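Local coordinates for protein N-acyl-D-glutamate deacylase (Bordetella bronchiseptica, PDB 3GIP) that probably hydrolyses N-acyl-D-glutamate to D-glutamate and a carboxylate, as a zinc-dependent deacylase of the amidohydrolase superfamily, at residues 141-153 and 172-186. Numbering follows the deposited sequence.
Sequences AALVGHANLRLAA and MLQAALEAGAVGFST
Val144 lays its CG1 methyl across Leu173 CD1 at 3.3 Å, a tight carbon pair. That methyl sits between the backbone N and the carbonyl carbon (chi1 55°) and also packs on Phe184 CB. Val144 CB meets Ala176 CB of helix 163-179. One valine thus joins its own strand, the neighbouring strand and that helix. Leu143 and Phe184 turn to different faces of the sheet. On the Leu143 face, its CD2 rests on Val182 CG2 at 3.6 Å, and Ser185 lies on the same side.

Strands 139-145 and 183-187 pair in parallel. Val144 N donates to Gly183 O, and Ser185 N donates to Val144 O at 3.0 Å. His146 N, at the start of the next helix, reaches Ser185 O at 2.8 Å. At the other end Val182 N bonds Ala142 O. A water links Ala142 N to Gly180 O, where a Schellman motif ends the helix.

Beyond the strands, Leu149 CD2 slides past Met172 CB at 3.7 Å, the two side chains running in opposite directions. Met172 bends at its last torsion (chi3 85°), and its CE presses on Ala152 CB at 3.4 Å. Leu204 of helix 198-210 packs on Leu173 and Phe184, and the Phe184 ring stacks with His215.

Ser185 OG is held by Gly93 O and Gly96 N, and its side chain lies about 9 Å from the zinc ion. Cys95, a ligand of that zinc, lies between Gly93 and Gly96 in the chain. Two neighbouring parallel strands, linked by helices 146-153 and 163-179, with the metal near their C-terminal ends, are characteristic of the TIM-barrel fold of amidohydrolases.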
loop_
_atom_site.group_PDB
_atom_site.type_symbol
_atom_site.label_atom_id
_atom_site.label_comp_id
_atom_site.label_asym_id
_atom_site.label_seq_id
_atom_site.Cartn_x
_atom_site.Cartn_y
_atom_site.Cartn_z
ATOM N N ALA A 141 -6.797 -5.454 -5.263
ATOM C CA ALA A 141 -7.449 -6.092 -4.125
ATOM C C ALA A 141 -7.933 -4.897 -3.318
ATOM O O ALA A 141 -7.254 -3.868 -3.278
ATOM C CB ALA A 141 -6.451 -6.913 -3.318
ATOM N N ALA A 142 -9.094 -5.012 -2.681
ATOM C CA ALA A 142 -9.618 -3.878 -1.936
ATOM C C ALA A 142 -10.088 -4.136 -0.518
ATOM O O ALA A 142 -10.718 -5.152 -0.222
ATOM C CB ALA A 142 -10.752 -3.229 -2.732
ATOM N N LEU A 143 -9.774 -3.181 0.352
ATOM C CA LEU A 143 -10.179 -3.207 1.749
ATOM C C LEU A 143 -11.300 -2.180 1.842
ATOM O O LEU A 143 -11.349 -1.244 1.043
ATOM C CB LEU A 143 -9.034 -2.749 2.656
ATOM C CG LEU A 143 -7.768 -3.600 2.739
ATOM C CD1 LEU A 143 -6.586 -2.712 3.128
ATOM C CD2 LEU A 143 -7.960 -4.721 3.754
ATOM N N VAL A 144 -12.210 -2.361 2.790
ATOM C CA VAL A 144 -13.283 -1.391 2.979
ATOM C C VAL A 144 -12.853 -0.528 4.155
ATOM O O VAL A 144 -12.420 -1.041 5.188
ATOM C CB VAL A 144 -14.639 -2.072 3.284
ATOM C CG1 VAL A 144 -14.509 -2.998 4.468
ATOM C CG2 VAL A 144 -15.699 -1.010 3.559
ATOM N N GLY A 145 -12.956 0.786 3.992
ATOM C CA GLY A 145 -12.539 1.695 5.044
ATOM C C GLY A 145 -13.508 1.906 6.186
ATOM O O GLY A 145 -14.705 2.114 5.975
ATOM N N HIS A 146 -12.985 1.855 7.405
ATOM C CA HIS A 146 -13.785 2.067 8.606
ATOM C C HIS A 146 -14.375 3.479 8.580
ATOM O O HIS A 146 -15.491 3.705 9.051
ATOM C CB HIS A 146 -12.907 1.859 9.848
ATOM C CG HIS A 146 -13.522 2.343 11.125
ATOM N ND1 HIS A 146 -14.751 1.911 11.577
ATOM C CD2 HIS A 146 -13.060 3.206 12.061
ATOM C CE1 HIS A 146 -15.019 2.488 12.736
ATOM N NE2 HIS A 146 -14.007 3.277 13.051
ATOM N N ALA A 147 -13.632 4.434 8.029
ATOM C CA ALA A 147 -14.141 5.795 7.946
ATOM C C ALA A 147 -15.384 5.780 7.060
ATOM O O ALA A 147 -16.398 6.403 7.386
ATOM C CB ALA A 147 -13.084 6.726 7.366
ATOM N N ASN A 148 -15.302 5.061 5.942
ATOM C CA ASN A 148 -16.431 4.951 5.020
ATOM C C ASN A 148 -17.627 4.346 5.741
ATOM O O ASN A 148 -18.757 4.822 5.598
ATOM C CB ASN A 148 -16.075 4.062 3.825
ATOM C CG ASN A 148 -15.168 4.751 2.834
ATOM O OD1 ASN A 148 -15.581 5.080 1.721
ATOM N ND2 ASN A 148 -13.922 4.974 3.231
ATOM N N LEU A 149 -17.375 3.292 6.513
ATOM C CA LEU A 149 -18.450 2.627 7.241
ATOM C C LEU A 149 -19.151 3.599 8.176
ATOM O O LEU A 149 -20.381 3.672 8.187
ATOM C CB LEU A 149 -17.907 1.431 8.029
ATOM C CG LEU A 149 -17.311 0.312 7.168
ATOM C CD1 LEU A 149 -16.801 -0.798 8.071
ATOM C CD2 LEU A 149 -18.360 -0.231 6.205
ATOM N N ARG A 150 -18.377 4.349 8.956
ATOM C CA ARG A 150 -18.956 5.319 9.874
ATOM C C ARG A 150 -19.711 6.416 9.129
ATOM O O ARG A 150 -20.828 6.773 9.503
ATOM C CB ARG A 150 -17.876 5.971 10.746
ATOM C CG ARG A 150 -17.716 5.342 12.115
ATOM C CD ARG A 150 -17.009 6.285 13.084
ATOM N NE ARG A 150 -17.130 5.809 14.459
ATOM C CZ ARG A 150 -17.629 6.528 15.459
ATOM N NH1 ARG A 150 -18.051 7.766 15.245
ATOM N NH2 ARG A 150 -17.732 5.999 16.670
ATOM N N LEU A 151 -19.100 6.952 8.078
ATOM C CA LEU A 151 -19.724 8.028 7.312
ATOM C C LEU A 151 -20.968 7.582 6.558
ATOM O O LEU A 151 -21.826 8.402 6.227
ATOM C CB LEU A 151 -18.722 8.626 6.325
ATOM C CG LEU A 151 -17.479 9.263 6.951
ATOM C CD1 LEU A 151 -16.513 9.659 5.850
ATOM C CD2 LEU A 151 -17.874 10.470 7.794
ATOM N N ALA A 152 -21.064 6.286 6.288
ATOM C CA ALA A 152 -22.206 5.745 5.561
ATOM C C ALA A 152 -23.331 5.290 6.483
ATOM O O ALA A 152 -24.499 5.276 6.085
ATOM C CB ALA A 152 -21.753 4.579 4.686
ATOM N N ALA A 153 -22.982 4.932 7.714
ATOM C CA ALA A 153 -23.968 4.433 8.664
ATOM C C ALA A 153 -24.415 5.411 9.740
ATOM O O ALA A 153 -25.472 5.223 10.344
ATOM C CB ALA A 153 -23.434 3.161 9.326
ATOM N N MET A 172 -22.575 -3.837 6.577
ATOM C CA MET A 172 -21.952 -3.231 5.404
ATOM C C MET A 172 -20.612 -3.919 5.164
ATOM O O MET A 172 -20.238 -4.198 4.025
ATOM C CB MET A 172 -21.725 -1.735 5.623
ATOM C CG MET A 172 -22.999 -0.908 5.706
ATOM S SD MET A 172 -22.638 0.859 5.844
ATOM C CE MET A 172 -22.454 1.280 4.137
ATOM N N LEU A 173 -19.891 -4.192 6.245
ATOM C CA LEU A 173 -18.605 -4.865 6.129
ATOM C C LEU A 173 -18.824 -6.276 5.598
ATOM O O LEU A 173 -18.110 -6.731 4.705
ATOM C CB LEU A 173 -17.903 -4.925 7.488
ATOM C CG LEU A 173 -16.665 -5.828 7.549
ATOM C CD1 LEU A 173 -15.660 -5.412 6.480
ATOM C CD2 LEU A 173 -16.047 -5.745 8.927
ATOM N N GLN A 174 -19.827 -6.964 6.140
ATOM C CA GLN A 174 -20.117 -8.325 5.707
ATOM C C GLN A 174 -20.417 -8.363 4.215
ATOM O O GLN A 174 -19.939 -9.243 3.498
ATOM C CB GLN A 174 -21.305 -8.898 6.485
ATOM C CG GLN A 174 -21.533 -10.377 6.220
ATOM C CD GLN A 174 -22.724 -10.930 6.973
ATOM O OE1 GLN A 174 -22.919 -10.631 8.151
ATOM N NE2 GLN A 174 -23.520 -11.757 6.301
ATOM N N ALA A 175 -21.212 -7.405 3.747
ATOM C CA ALA A 175 -21.557 -7.338 2.335
ATOM C C ALA A 175 -20.305 -7.109 1.492
ATOM O O ALA A 175 -20.151 -7.694 0.422
ATOM C CB ALA A 175 -22.563 -6.221 2.094
ATOM N N ALA A 176 -19.410 -6.254 1.982
ATOM C CA ALA A 176 -18.178 -5.955 1.261
ATOM C C ALA A 176 -17.316 -7.209 1.157
ATOM O O ALA A 176 -16.783 -7.521 0.093
ATOM C CB ALA A 176 -17.407 -4.841 1.973
ATOM N N LEU A 177 -17.189 -7.933 2.264
ATOM C CA LEU A 177 -16.399 -9.157 2.277
ATOM C C LEU A 177 -17.023 -10.214 1.370
ATOM O O LEU A 177 -16.318 -10.945 0.676
ATOM C CB LEU A 177 -16.279 -9.698 3.703
ATOM C CG LEU A 177 -15.602 -8.775 4.725
ATOM C CD1 LEU A 177 -15.444 -9.514 6.044
ATOM C CD2 LEU A 177 -14.235 -8.335 4.203
ATOM N N GLU A 178 -18.350 -10.297 1.371
ATOM C CA GLU A 178 -19.021 -11.272 0.522
ATOM C C GLU A 178 -18.793 -10.903 -0.943
ATOM O O GLU A 178 -18.753 -11.774 -1.813
ATOM C CB GLU A 178 -20.522 -11.320 0.846
ATOM C CG GLU A 178 -20.811 -11.680 2.303
ATOM C CD GLU A 178 -22.292 -11.732 2.634
ATOM O OE1 GLU A 178 -23.057 -10.899 2.102
ATOM O OE2 GLU A 178 -22.689 -12.597 3.446
ATOM N N ALA A 179 -18.621 -9.608 -1.204
ATOM C CA ALA A 179 -18.390 -9.120 -2.561
ATOM C C ALA A 179 -16.951 -9.359 -3.018
ATOM O O ALA A 179 -16.653 -9.275 -4.211
ATOM C CB ALA A 179 -18.726 -7.634 -2.650
ATOM N N GLY A 180 -16.058 -9.644 -2.074
ATOM C CA GLY A 180 -14.677 -9.903 -2.445
ATOM C C GLY A 180 -13.610 -9.060 -1.769
ATOM O O GLY A 180 -12.424 -9.249 -2.038
ATOM N N ALA A 181 -14.011 -8.135 -0.903
ATOM C CA ALA A 181 -13.039 -7.294 -0.204
ATOM C C ALA A 181 -12.156 -8.198 0.649
ATOM O O ALA A 181 -12.622 -9.205 1.179
ATOM C CB ALA A 181 -13.753 -6.279 0.675
ATOM N N VAL A 182 -10.885 -7.832 0.788
ATOM C CA VAL A 182 -9.949 -8.635 1.567
ATOM C C VAL A 182 -9.957 -8.347 3.066
ATOM O O VAL A 182 -9.270 -9.018 3.834
ATOM C CB VAL A 182 -8.501 -8.476 1.035
ATOM C CG1 VAL A 182 -8.390 -9.083 -0.350
ATOM C CG2 VAL A 182 -8.107 -7.002 0.994
ATOM N N GLY A 183 -10.739 -7.359 3.482
ATOM C CA GLY A 183 -10.815 -7.016 4.889
ATOM C C GLY A 183 -11.214 -5.566 5.044
ATOM O O GLY A 183 -11.738 -4.963 4.108
ATOM N N PHE A 184 -10.984 -5.004 6.226
ATOM C CA PHE A 184 -11.305 -3.606 6.455
ATOM C C PHE A 184 -10.080 -2.908 7.035
ATOM O O PHE A 184 -9.208 -3.550 7.633
ATOM C CB PHE A 184 -12.517 -3.469 7.392
ATOM C CG PHE A 184 -12.218 -3.742 8.840
ATOM C CD1 PHE A 184 -12.087 -2.692 9.740
ATOM C CD2 PHE A 184 -12.094 -5.048 9.308
ATOM C CE1 PHE A 184 -11.837 -2.937 11.095
ATOM C CE2 PHE A 184 -11.842 -5.306 10.660
ATOM C CZ PHE A 184 -11.715 -4.245 11.553
ATOM N N SER A 185 -10.003 -1.600 6.839
ATOM C CA SER A 185 -8.876 -0.842 7.356
ATOM C C SER A 185 -9.373 0.232 8.300
ATOM O O SER A 185 -10.516 0.680 8.195
ATOM C CB SER A 185 -8.111 -0.180 6.208
ATOM O OG SER A 185 -8.882 0.853 5.604
ATOM N N THR A 186 -8.517 0.633 9.232
ATOM C CA THR A 186 -8.857 1.698 10.161
ATOM C C THR A 186 -7.833 2.821 10.038
ATOM O O THR A 186 -6.689 2.595 9.625
ATOM C CB THR A 186 -8.885 1.214 11.634
ATOM O OG1 THR A 186 -7.695 0.469 11.927
ATOM C CG2 THR A 186 -10.101 0.341 11.885
HETATM O O HOH W 1 -10.404 -7.522 -2.882
#